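Local structure of galactose mutarotase related enzyme (Lactobacillus casei, 3Q1N) at residues P169-R181 and L202-E214. The protein probably binds carbohydrate and may act as an isomerase of the aldose 1-epimerase type. Numbering follows the deposited sequence. Where two conformers were deposited one is given.
Sequences PLQRFGIGPVPFR and LLDGGLVILANSE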
loop_
_atom_site.group_PDB
_atom_site.type_symbol
_atom_site.label_atom_id
_atom_site.label_comp_id
_atom_site.label_asym_id
_atom_site.label_seq_id
_atom_site.Cartn_x
_atom_site.Cartn_y
_atom_site.Cartn_z
ATOM N N PRO A 169 -19.596 9.992 -7.588
ATOM C CA PRO A 169 -18.492 10.910 -7.423
ATOM C C PRO A 169 -17.401 10.355 -6.522
ATOM O O PRO A 169 -17.694 9.567 -5.636
ATOM C CB PRO A 169 -19.138 12.118 -6.782
ATOM C CG PRO A 169 -20.555 12.105 -7.324
ATOM C CD PRO A 169 -20.901 10.649 -7.372
ATOM N N LEU A 170 -16.161 10.770 -6.777
ATOM C CA LEU A 170 -15.020 10.348 -5.961
ATOM C C LEU A 170 -15.216 10.791 -4.518
ATOM O O LEU A 170 -15.562 11.949 -4.296
ATOM C CB LEU A 170 -13.736 11.008 -6.467
ATOM C CG LEU A 170 -12.893 10.280 -7.508
ATOM C CD1 LEU A 170 -11.766 11.245 -8.012
ATOM C CD2 LEU A 170 -12.336 8.960 -6.979
ATOM N N GLN A 171 -14.986 9.873 -3.568
ATOM C CA GLN A 171 -15.115 10.176 -2.144
ATOM C C GLN A 171 -13.870 9.689 -1.404
ATOM O O GLN A 171 -13.191 8.741 -1.859
ATOM C CB GLN A 171 -16.396 9.527 -1.571
ATOM C CG GLN A 171 -17.723 10.078 -2.165
ATOM C CD GLN A 171 -18.098 11.448 -1.625
ATOM O OE1 GLN A 171 -18.575 11.573 -0.488
ATOM N NE2 GLN A 171 -17.897 12.491 -2.438
ATOM N N ARG A 172 -13.553 10.367 -0.293
ATOM C CA ARG A 172 -12.481 9.937 0.589
ATOM C C ARG A 172 -12.997 9.721 2.002
ATOM O O ARG A 172 -14.011 10.322 2.414
ATOM C CB ARG A 172 -11.366 10.971 0.657
ATOM C CG ARG A 172 -11.761 12.203 1.398
ATOM C CD ARG A 172 -10.760 13.261 1.323
ATOM N NE ARG A 172 -9.569 12.972 2.113
ATOM C CZ ARG A 172 -8.667 13.901 2.426
ATOM N NH1 ARG A 172 -8.855 15.167 2.048
ATOM N NH2 ARG A 172 -7.588 13.585 3.135
ATOM N N PHE A 173 -12.309 8.869 2.732
ATOM C CA PHE A 173 -12.559 8.725 4.157
ATOM C C PHE A 173 -12.087 9.973 4.891
ATOM O O PHE A 173 -10.962 10.416 4.722
ATOM C CB PHE A 173 -11.871 7.501 4.726
ATOM C CG PHE A 173 -12.509 6.236 4.323
ATOM C CD1 PHE A 173 -13.619 5.768 5.040
ATOM C CD2 PHE A 173 -12.109 5.543 3.220
ATOM C CE1 PHE A 173 -14.252 4.594 4.694
ATOM C CE2 PHE A 173 -12.767 4.391 2.837
ATOM C CZ PHE A 173 -13.831 3.913 3.585
ATOM N N GLY A 174 -12.948 10.565 5.685
ATOM C CA GLY A 174 -12.530 11.693 6.483
ATOM C C GLY A 174 -11.413 11.346 7.468
ATOM O O GLY A 174 -11.395 10.275 8.051
ATOM N N ILE A 175 -10.479 12.286 7.621
ATOM C CA ILE A 175 -9.303 12.127 8.495
ATOM C C ILE A 175 -9.381 13.057 9.718
ATOM O O ILE A 175 -9.759 14.231 9.609
ATOM C CB ILE A 175 -8.009 12.454 7.726
ATOM C CG1 ILE A 175 -7.907 11.556 6.485
ATOM C CG2 ILE A 175 -6.781 12.320 8.652
ATOM C CD1 ILE A 175 -7.972 10.063 6.729
ATOM N N GLY A 176 -9.021 12.522 10.884
ATOM C CA GLY A 176 -8.915 13.313 12.100
ATOM C C GLY A 176 -8.752 12.436 13.334
ATOM O O GLY A 176 -9.544 11.491 13.531
ATOM N N PRO A 177 -7.694 12.663 14.137
ATOM C CA PRO A 177 -6.471 13.417 13.888
ATOM C C PRO A 177 -5.584 12.653 12.931
ATOM O O PRO A 177 -5.523 11.431 13.009
ATOM C CB PRO A 177 -5.775 13.411 15.253
ATOM C CG PRO A 177 -6.204 12.165 15.852
ATOM C CD PRO A 177 -7.553 11.822 15.322
ATOM N N VAL A 178 -4.936 13.353 12.010
ATOM C CA VAL A 178 -4.096 12.682 11.037
ATOM C C VAL A 178 -3.077 11.796 11.785
ATOM O O VAL A 178 -2.518 12.220 12.811
ATOM C CB VAL A 178 -3.429 13.706 10.063
ATOM C CG1 VAL A 178 -2.519 14.697 10.818
ATOM C CG2 VAL A 178 -2.684 12.994 8.961
ATOM N N PRO A 179 -2.865 10.546 11.302
ATOM C CA PRO A 179 -3.414 9.835 10.132
ATOM C C PRO A 179 -4.588 8.870 10.438
ATOM O O PRO A 179 -4.834 7.935 9.696
ATOM C CB PRO A 179 -2.194 9.033 9.645
ATOM C CG PRO A 179 -1.518 8.622 10.981
ATOM C CD PRO A 179 -1.878 9.703 11.996
ATOM N N PHE A 180 -5.300 9.094 11.529
ATOM C CA PHE A 180 -6.500 8.310 11.850
ATOM C C PHE A 180 -7.694 8.822 11.041
ATOM O O PHE A 180 -7.745 9.964 10.656
ATOM C CB PHE A 180 -6.885 8.405 13.324
ATOM C CG PHE A 180 -5.860 7.822 14.289
ATOM C CD1 PHE A 180 -4.849 8.583 14.820
ATOM C CD2 PHE A 180 -5.945 6.496 14.656
ATOM C CE1 PHE A 180 -3.940 8.023 15.713
ATOM C CE2 PHE A 180 -5.077 5.933 15.567
ATOM C CZ PHE A 180 -4.054 6.696 16.093
ATOM N N ARG A 181 -8.681 7.963 10.868
ATOM C CA ARG A 181 -9.987 8.352 10.315
ATOM C C ARG A 181 -10.927 8.980 11.350
ATOM O O ARG A 181 -10.898 8.612 12.530
ATOM C CB ARG A 181 -10.662 7.129 9.688
ATOM C CG ARG A 181 -9.855 6.495 8.544
ATOM C CD ARG A 181 -10.625 5.429 7.792
ATOM N NE ARG A 181 -11.100 4.383 8.686
ATOM C CZ ARG A 181 -12.330 4.211 9.121
ATOM N NH1 ARG A 181 -13.302 5.096 8.855
ATOM N NH2 ARG A 181 -12.575 3.180 9.913
ATOM N N LEU A 202 -4.115 19.673 -1.770
ATOM C CA LEU A 202 -4.861 18.460 -1.442
ATOM C C LEU A 202 -4.129 17.647 -0.355
ATOM O O LEU A 202 -4.729 17.230 0.652
ATOM C CB LEU A 202 -5.033 17.577 -2.685
ATOM C CG LEU A 202 -5.718 16.201 -2.482
ATOM C CD1 LEU A 202 -7.185 16.348 -2.049
ATOM C CD2 LEU A 202 -5.560 15.296 -3.727
ATOM N N LEU A 203 -2.847 17.385 -0.567
ATOM C CA LEU A 203 -2.180 16.328 0.237
ATOM C C LEU A 203 -1.625 16.784 1.592
ATOM O O LEU A 203 -1.328 15.947 2.445
ATOM C CB LEU A 203 -1.093 15.627 -0.598
ATOM C CG LEU A 203 -1.658 14.874 -1.809
ATOM C CD1 LEU A 203 -0.533 14.494 -2.754
ATOM C CD2 LEU A 203 -2.505 13.635 -1.378
ATOM N N ASP A 204 -1.483 18.082 1.791
ATOM C CA ASP A 204 -0.874 18.604 3.019
ATOM C C ASP A 204 -1.695 18.309 4.248
ATOM O O ASP A 204 -1.149 18.306 5.358
ATOM C CB ASP A 204 -0.585 20.111 2.896
ATOM C CG ASP A 204 0.730 20.400 2.166
ATOM O OD1 ASP A 204 1.486 19.458 1.896
ATOM O OD2 ASP A 204 1.017 21.563 1.823
ATOM N N GLY A 205 -2.984 18.021 4.067
ATOM C CA GLY A 205 -3.878 17.645 5.160
ATOM C C GLY A 205 -3.858 16.168 5.519
ATOM O O GLY A 205 -4.685 15.699 6.327
ATOM N N GLY A 206 -2.950 15.411 4.908
ATOM C CA GLY A 206 -2.819 14.007 5.218
ATOM C C GLY A 206 -3.264 13.107 4.108
ATOM O O GLY A 206 -3.751 13.553 3.048
ATOM N N LEU A 207 -3.081 11.822 4.356
ATOM C CA LEU A 207 -3.439 10.781 3.409
ATOM C C LEU A 207 -4.901 10.919 2.879
ATOM O O LEU A 207 -5.822 11.277 3.631
ATOM C CB LEU A 207 -3.229 9.417 4.063
ATOM C CG LEU A 207 -4.187 8.920 5.152
ATOM C CD1 LEU A 207 -3.824 7.485 5.492
ATOM C CD2 LEU A 207 -4.196 9.810 6.428
ATOM N N VAL A 208 -5.074 10.699 1.569
ATOM C CA VAL A 208 -6.366 10.720 0.891
ATOM C C VAL A 208 -6.763 9.284 0.529
ATOM O O VAL A 208 -6.211 8.668 -0.380
ATOM C CB VAL A 208 -6.302 11.597 -0.396
ATOM C CG1 VAL A 208 -7.670 11.587 -1.158
ATOM C CG2 VAL A 208 -5.909 13.062 -0.027
ATOM N N ILE A 209 -7.683 8.728 1.295
ATOM C CA ILE A 209 -8.114 7.336 1.110
ATOM C C ILE A 209 -9.386 7.279 0.269
ATOM O O ILE A 209 -10.459 7.577 0.769
ATOM C CB ILE A 209 -8.385 6.625 2.458
ATOM C CG1 ILE A 209 -7.245 6.842 3.436
ATOM C CG2 ILE A 209 -8.630 5.128 2.195
ATOM C CD1 ILE A 209 -7.570 6.356 4.885
ATOM N N LEU A 210 -9.272 6.915 -0.998
ATOM C CA LEU A 210 -10.443 6.831 -1.878
ATOM C C LEU A 210 -11.340 5.674 -1.476
ATOM O O LEU A 210 -10.886 4.520 -1.311
ATOM C CB LEU A 210 -10.028 6.639 -3.354
ATOM C CG LEU A 210 -9.098 7.707 -3.921
ATOM C CD1 LEU A 210 -8.813 7.373 -5.398
ATOM C CD2 LEU A 210 -9.689 9.094 -3.826
ATOM N N ALA A 211 -12.617 5.992 -1.324
ATOM C CA ALA A 211 -13.624 5.068 -0.838
ATOM C C ALA A 211 -14.321 4.288 -1.942
ATOM O O ALA A 211 -15.073 3.349 -1.635
ATOM C CB ALA A 211 -14.651 5.824 -0.017
ATOM N N ASN A 212 -14.084 4.649 -3.210
ATOM C CA ASN A 212 -14.833 4.073 -4.330
ATOM C C ASN A 212 -14.272 2.711 -4.731
ATOM O O ASN A 212 -13.336 2.611 -5.523
ATOM C CB ASN A 212 -14.877 5.051 -5.529
ATOM C CG ASN A 212 -15.345 6.430 -5.150
ATOM O OD1 ASN A 212 -14.619 7.166 -4.516
ATOM N ND2 ASN A 212 -16.534 6.827 -5.618
ATOM N N SER A 213 -14.863 1.633 -4.196
ATOM C CA SER A 213 -14.270 0.299 -4.352
ATOM C C SER A 213 -14.383 -0.306 -5.729
ATOM O O SER A 213 -13.705 -1.295 -6.032
ATOM C CB SER A 213 -14.854 -0.662 -3.319
ATOM O OG SER A 213 -14.624 -0.161 -2.028
ATOM N N GLU A 214 -15.231 0.271 -6.572
ATOM C CA GLU A 214 -15.412 -0.233 -7.908
ATOM C C GLU A 214 -14.243 0.049 -8.865
ATOM O O GLU A 214 -14.220 -0.486 -9.990
ATOM C CB GLU A 214 -16.667 0.367 -8.518
ATOM C CG GLU A 214 -16.609 1.890 -8.837
ATOM C CD GLU A 214 -17.143 2.780 -7.708
ATOM O OE1 GLU A 214 -17.038 2.402 -6.497
ATOM O OE2 GLU A 214 -17.636 3.889 -8.036
HETATM O O HOH W 1 -8.770 10.443 3.294
HETATM O O HOH W 2 -5.270 15.701 2.743
HETATM O O HOH W 3 -7.376 18.034 1.355
#
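Val208 CG2 covers one face of the Arg172 guanidinium, off-centre toward its rim and 3.6 Å from NH2, with a water in the plane at the edge and the carbonyl O of Leu207 close to it. In this aldose 1-epimerase-family β-fold, strands 171-175 and 208-210 form one antiparallel bridge, the non-hydrogen-bonded pair Arg172/Leu210; their N-to-C directions differ by 134°, and the segments splay apart from there. Two backbone bonds flank the bridge: Ala211 N to Gln171 O, nearly straight at 171°, and Phe173 N to Ile209 O. With CG lying between backbone N and carbonyl carbon (chi1 71°) and a bend at chi3, Arg172 crosses the Val208 side chain at about a right angle, and NH2 reaches Leu207 O at 2.9 Å through a bent bond. Water continues this grip: the edge molecule accepts from Arg172 NE and Ile209 N and donates to Phe173 O and Leu207 O, a second accepts from NH2 and donates to Leu202 O and Gly206 O, and a third links NH1 to Leu202 O. The Phe173 ring leans its CD2 on Ile209 CG2 and its CE2 on Ala211 CB, both at 3.7 Å, and meets Tyr238 edge-to-face. Further along, Leu207 CD2 touches both Ile175 CD1 and Pro179 CB, and Val178 CG2 rests 3.9 Å from Gly206 CA, where a side chain would clash. At the other end the buried Asn212 amide takes Gln171 N on OD1 at 2.9 Å and gives ND2 to Pro169 O at 3.0 Å. A leucine here would probably leave Gln171 N and Pro169 O without these partners and weaken the hold on 169-171. Gln171 N lies on a lone pair of Asn212 OD1, whereas ND2 approaches Pro169 O from above its carbonyl plane.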